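Putative acetyltransferase Sthe_0691 (Sphaerobacter thermophilus, PDB 3SHP) probably transfers an acetyl group from acetyl-CoA to an as yet unidentified acceptor, as expected of a GNAT-like acetyltransferase. Local coordinates at residues Ala44-Lys49 with Gln165-Lys170; Gly74-Glu79 with Ala85-His90. One frame throughout, in Å; residues are numbered along the deposited sequence. Where two conformers were deposited one is given.

Overall arrangement
Both contacts reach the same mixed sheet, but at very different depths. The centre of contact 2 lies about 3 Å from the centre of the chain, between the neighbouring antiparallel strands 72-80 and 84-91; it is a buried ladder of backbone hydrogen bonds with nonpolar side chains on one face and polar and charged ones on the other. Contact 1, its centre about 18 Å from that of the chain, is partly buried: a glutamine, a water and two aliphatic tips tie the loop after strand 43-44 to the end of strand 157-167. The two centres are 19 Å apart and the contacts do not touch. Contact 2 nests within the chain loop that contact 1 closes, and both meet a second subunit.

Contact 1 (Ala44-Lys49 with Gln165-Lys170); sequences AFLKEK and QAVDPK
Ala-44 and Gln-165 join a connecting loop to the end of strand 157-167, an inner strand of the mixed sheet paired antiparallel with its neighbours, within a fold that is probably GNAT-like. The joint is not a strand pairing: the amide of Gln-165 takes the place of a neighbouring backbone, meeting Ala-44 N directly and Ala-44 O through a water. Gln-165 OE1 accepts from Ala-44 N at 3.0 Å, with an N-H...O angle of 159° and the donor standing above the carbonyl plane. At the other end of the amide, Gln-165 NE2 donates a hydrogen bond to a water 2.9 Å away, and that water donates in turn to Ala-44 O at 2.7 Å. NE2 is also hydrogen-bonded to Thr-123 OG1 on strand 121-127, which helps fix the rotation of the amide. A glutamine suits this place because it carries donor and acceptor together on a chain extended beyond CG; the small Ala-44 methyl lets Gln-165 OE1 come close, 3.3 Å from Ala-44 CB.

Beyond this close polar end the packing thins to one aliphatic meeting, Leu-46 against Val-167, tip to tip, while Val-167 also leans on Val-121. The loop then runs to exposed Lys-47, Glu-48 and Lys-49, and Leu-46 O bonds to Arg-147 of the second subunit. With CG1 of Val-167 anti to its backbone N (chi1 177°), both its methyls face Leu-46 CD1, CG1 at 4.0 Å and CG2 at 4.1 Å.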
# COMPACT_ATOMS: atom_id res chain seq x y z
N ALA A 44 24.03 -23.77 1.52
CA ALA A 44 24.24 -24.96 2.36
C ALA A 44 24.61 -24.52 3.77
O ALA A 44 25.32 -23.52 3.95
CB ALA A 44 25.36 -25.83 1.81
N PHE A 45 24.10 -25.23 4.77
CA PHE A 45 24.43 -24.92 6.14
C PHE A 45 25.88 -25.28 6.42
O PHE A 45 26.24 -26.45 6.38
CB PHE A 45 23.53 -25.70 7.09
CG PHE A 45 23.73 -25.37 8.55
CD1 PHE A 45 22.97 -24.39 9.17
CD2 PHE A 45 24.67 -26.08 9.32
CE1 PHE A 45 23.14 -24.09 10.53
CE2 PHE A 45 24.84 -25.80 10.69
CZ PHE A 45 24.08 -24.80 11.30
N LEU A 46 26.70 -24.27 6.68
CA LEU A 46 28.11 -24.49 7.02
C LEU A 46 28.46 -23.60 8.22
O LEU A 46 27.60 -22.84 8.71
CB LEU A 46 29.01 -24.15 5.80
CG LEU A 46 28.88 -24.91 4.47
CD1 LEU A 46 29.59 -24.18 3.29
CD2 LEU A 46 29.41 -26.34 4.62
N LYS A 47 29.70 -23.69 8.71
CA LYS A 47 30.10 -23.01 9.97
C LYS A 47 29.90 -21.52 9.85
O LYS A 47 30.32 -20.91 8.86
CB LYS A 47 31.57 -23.29 10.33
CG LYS A 47 31.87 -24.70 10.86
CD LYS A 47 33.26 -25.15 10.37
CE LYS A 47 33.73 -26.44 11.02
NZ LYS A 47 34.13 -26.21 12.43
N GLU A 48 29.25 -20.92 10.86
CA GLU A 48 28.99 -19.48 10.87
C GLU A 48 30.24 -18.63 10.67
O GLU A 48 30.19 -17.61 9.97
CB GLU A 48 28.34 -19.07 12.19
CG GLU A 48 26.97 -18.46 12.01
CD GLU A 48 26.24 -18.31 13.33
OE1 GLU A 48 25.64 -17.23 13.56
OE2 GLU A 48 26.25 -19.28 14.13
N LYS A 49 31.34 -19.06 11.27
CA LYS A 49 32.60 -18.31 11.26
C LYS A 49 33.05 -17.91 9.83
O LYS A 49 33.66 -16.86 9.64
CB LYS A 49 33.71 -19.05 12.03
CG LYS A 49 34.33 -20.26 11.30
CD LYS A 49 35.32 -21.03 12.21
CE LYS A 49 35.97 -22.22 11.46
NZ LYS A 49 36.89 -23.05 12.31
N GLN A 165 26.82 -23.37 -5.69
CA GLN A 165 27.97 -23.15 -4.82
C GLN A 165 29.21 -23.89 -5.28
O GLN A 165 29.12 -24.96 -5.90
CB GLN A 165 27.64 -23.56 -3.38
CG GLN A 165 26.63 -22.61 -2.71
CD GLN A 165 26.53 -22.84 -1.20
OE1 GLN A 165 25.99 -23.86 -0.73
NE2 GLN A 165 27.04 -21.88 -0.43
N ALA A 166 30.36 -23.31 -5.00
CA ALA A 166 31.58 -24.08 -4.91
C ALA A 166 32.10 -23.88 -3.50
O ALA A 166 32.17 -22.74 -2.98
CB ALA A 166 32.60 -23.63 -5.93
N VAL A 167 32.43 -25.00 -2.86
CA VAL A 167 32.91 -25.00 -1.50
C VAL A 167 34.24 -25.77 -1.44
O VAL A 167 34.30 -26.96 -1.80
CB VAL A 167 31.87 -25.62 -0.55
CG1 VAL A 167 32.40 -25.69 0.90
CG2 VAL A 167 30.52 -24.84 -0.62
N ASP A 168 35.28 -25.08 -1.01
CA ASP A 168 36.61 -25.65 -0.83
C ASP A 168 36.55 -26.95 -0.01
O ASP A 168 35.82 -27.02 0.99
CB ASP A 168 37.53 -24.63 -0.15
CG ASP A 168 38.97 -25.08 -0.08
OD1 ASP A 168 39.25 -26.00 0.71
OD2 ASP A 168 39.83 -24.50 -0.80
N PRO A 169 37.32 -27.98 -0.43
CA PRO A 169 37.40 -29.26 0.28
C PRO A 169 37.61 -29.11 1.80
O PRO A 169 36.98 -29.83 2.57
CB PRO A 169 38.61 -29.95 -0.35
CG PRO A 169 38.72 -29.38 -1.72
CD PRO A 169 38.04 -28.02 -1.72
N LYS A 170 38.48 -28.18 2.22
CA LYS A 170 38.79 -27.95 3.64
C LYS A 170 37.55 -27.87 4.52
O LYS A 170 37.57 -28.31 5.67
CB LYS A 170 39.59 -26.66 3.83
CG LYS A 170 41.00 -26.69 3.32
CD LYS A 170 41.49 -25.26 3.18
CE LYS A 170 42.98 -25.18 3.36
NZ LYS A 170 43.44 -23.80 3.11
O HOH W 1 27.13 -22.20 2.45

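Contact 2 (Gly74-Glu79 with Ala85-His90); sequences GSCRIE and ASLRFH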
# COMPACT_ATOMS: atom_id res chain seq x y z
N GLY A 74 22.86 -4.60 -16.95
CA GLY A 74 22.55 -5.24 -15.70
C GLY A 74 23.57 -4.93 -14.66
O GLY A 74 24.46 -4.09 -14.88
N SER A 75 23.46 -5.60 -13.52
CA SER A 75 24.37 -5.40 -12.42
C SER A 75 24.62 -6.74 -11.75
O SER A 75 23.81 -7.67 -11.85
CB SER A 75 23.78 -4.42 -11.41
OG SER A 75 22.61 -4.97 -10.85
N CYS A 76 25.76 -6.85 -11.10
CA CYS A 76 26.05 -8.03 -10.33
C CYS A 76 26.29 -7.56 -8.91
O CYS A 76 27.25 -6.80 -8.65
CB CYS A 76 27.27 -8.75 -10.89
SG CYS A 76 27.74 -10.17 -9.87
N ARG A 77 25.42 -7.97 -7.99
CA ARG A 77 25.61 -7.58 -6.60
C ARG A 77 26.40 -8.63 -5.83
O ARG A 77 26.03 -9.80 -5.79
CB ARG A 77 24.29 -7.30 -5.91
CG ARG A 77 24.53 -6.61 -4.58
CD ARG A 77 23.26 -6.32 -3.80
NE ARG A 77 22.39 -5.33 -4.42
CZ ARG A 77 22.49 -4.01 -4.24
NH1 ARG A 77 23.47 -3.49 -3.48
NH2 ARG A 77 21.61 -3.20 -4.83
N ILE A 78 27.50 -8.22 -5.22
CA ILE A 78 28.33 -9.15 -4.52
C ILE A 78 28.43 -8.78 -3.04
O ILE A 78 28.61 -7.60 -2.70
CB ILE A 78 29.76 -9.17 -5.11
CG1 ILE A 78 29.73 -9.44 -6.63
CG2 ILE A 78 30.62 -10.20 -4.39
CD1 ILE A 78 31.06 -9.11 -7.34
N GLU A 79 28.36 -9.79 -2.17
CA GLU A 79 28.54 -9.58 -0.73
C GLU A 79 29.66 -10.49 -0.21
O GLU A 79 29.55 -11.72 -0.30
CB GLU A 79 27.20 -9.81 0.01
CG GLU A 79 27.32 -9.87 1.53
CD GLU A 79 26.24 -10.73 2.20
OE1 GLU A 79 25.52 -11.52 1.52
OE2 GLU A 79 26.13 -10.62 3.44
N ALA A 85 31.89 -15.45 -0.71
CA ALA A 85 31.37 -14.47 -1.65
C ALA A 85 30.00 -14.95 -2.10
O ALA A 85 29.86 -16.11 -2.50
CB ALA A 85 32.28 -14.34 -2.83
N SER A 86 29.01 -14.07 -2.01
CA SER A 86 27.65 -14.35 -2.41
C SER A 86 27.24 -13.32 -3.45
O SER A 86 27.60 -12.15 -3.34
CB SER A 86 26.72 -14.28 -1.19
OG SER A 86 27.17 -15.17 -0.18
N LEU A 87 26.49 -13.74 -4.46
CA LEU A 87 26.11 -12.83 -5.54
C LEU A 87 24.82 -13.18 -6.25
O LEU A 87 24.38 -14.34 -6.27
CB LEU A 87 27.21 -12.73 -6.58
CG LEU A 87 27.74 -14.00 -7.20
CD1 LEU A 87 28.06 -13.74 -8.66
CD2 LEU A 87 29.00 -14.46 -6.44
N ARG A 88 24.24 -12.16 -6.84
CA ARG A 88 23.03 -12.29 -7.62
C ARG A 88 23.09 -11.25 -8.74
O ARG A 88 23.85 -10.28 -8.65
CB ARG A 88 21.78 -12.11 -6.73
CG ARG A 88 21.39 -10.68 -6.30
CD ARG A 88 19.87 -10.60 -5.83
NE ARG A 88 19.61 -11.49 -4.69
CZ ARG A 88 19.80 -11.16 -3.41
NH1 ARG A 88 19.57 -12.06 -2.45
NH2 ARG A 88 20.24 -9.94 -3.08
N PHE A 89 22.32 -11.45 -9.78
CA PHE A 89 22.36 -10.58 -10.94
C PHE A 89 21.00 -9.91 -11.07
O PHE A 89 19.98 -10.53 -10.75
CB PHE A 89 22.64 -11.38 -12.22
CG PHE A 89 23.96 -12.09 -12.21
CD1 PHE A 89 25.11 -11.46 -12.67
CD2 PHE A 89 24.06 -13.39 -11.72
CE1 PHE A 89 26.34 -12.12 -12.66
CE2 PHE A 89 25.29 -14.05 -11.69
CZ PHE A 89 26.43 -13.42 -12.17
N HIS A 90 21.00 -8.68 -11.55
CA HIS A 90 19.78 -7.94 -11.83
C HIS A 90 19.93 -7.46 -13.26
O HIS A 90 20.76 -6.60 -13.52
CB HIS A 90 19.64 -6.72 -10.91
CG HIS A 90 19.55 -7.05 -9.45
ND1 HIS A 90 18.37 -7.39 -8.83
CD2 HIS A 90 20.50 -7.07 -8.48
CE1 HIS A 90 18.59 -7.61 -7.55
NE2 HIS A 90 19.88 -7.42 -7.31
O HOH W 2 20.25 -7.40 -4.73
O HOH W 3 29.15 -13.87 1.57
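Cys-76 and Phe-89 face each other as a non-hydrogen-bonded pair in a beta hairpin at the centre of the sheet. Reciprocal backbone bonds join the pairs Ser-75/His-90, Arg-77/Arg-88 and Glu-79/Ser-86, satisfying N and O of all six residues; the shortest is Glu-79 N to Ser-86 O, 2.7 Å.

On the polar face, one water accepts from Arg-88 NH2 at the guanidinium edge and, weakly, from Arg-77 NE, and lies 2.6 Å from His-90 NE2 in the plane of its ring. Arg-88 NE forms a salt bridge with Glu-125 and its NH2 a hydrogen bond with Asn-38 O; Glu-79 OE1 accepts from Ala-39 N and forms a salt bridge with Arg-149 of the second subunit. A second water donates to Glu-79 O and Ser-86 OG.

The other face suits nonpolar residues: Ile-78 and Leu-87 lie side by side and pack on Trp-112 and Leu-113 of helix 98-116, while Phe-89 touches its Leu-106. An alanine in place of Phe-89 would probably leave a gap between Cys-76 and this helix and cost the sulfur its aromatic neighbour. With SG anti to the backbone N (chi1 175°), Cys-76 makes an oblique sulfur-aromatic contact, its SG 3.7 Å from Phe-89 CE1 and 3.8 Å from Leu-87 CD1.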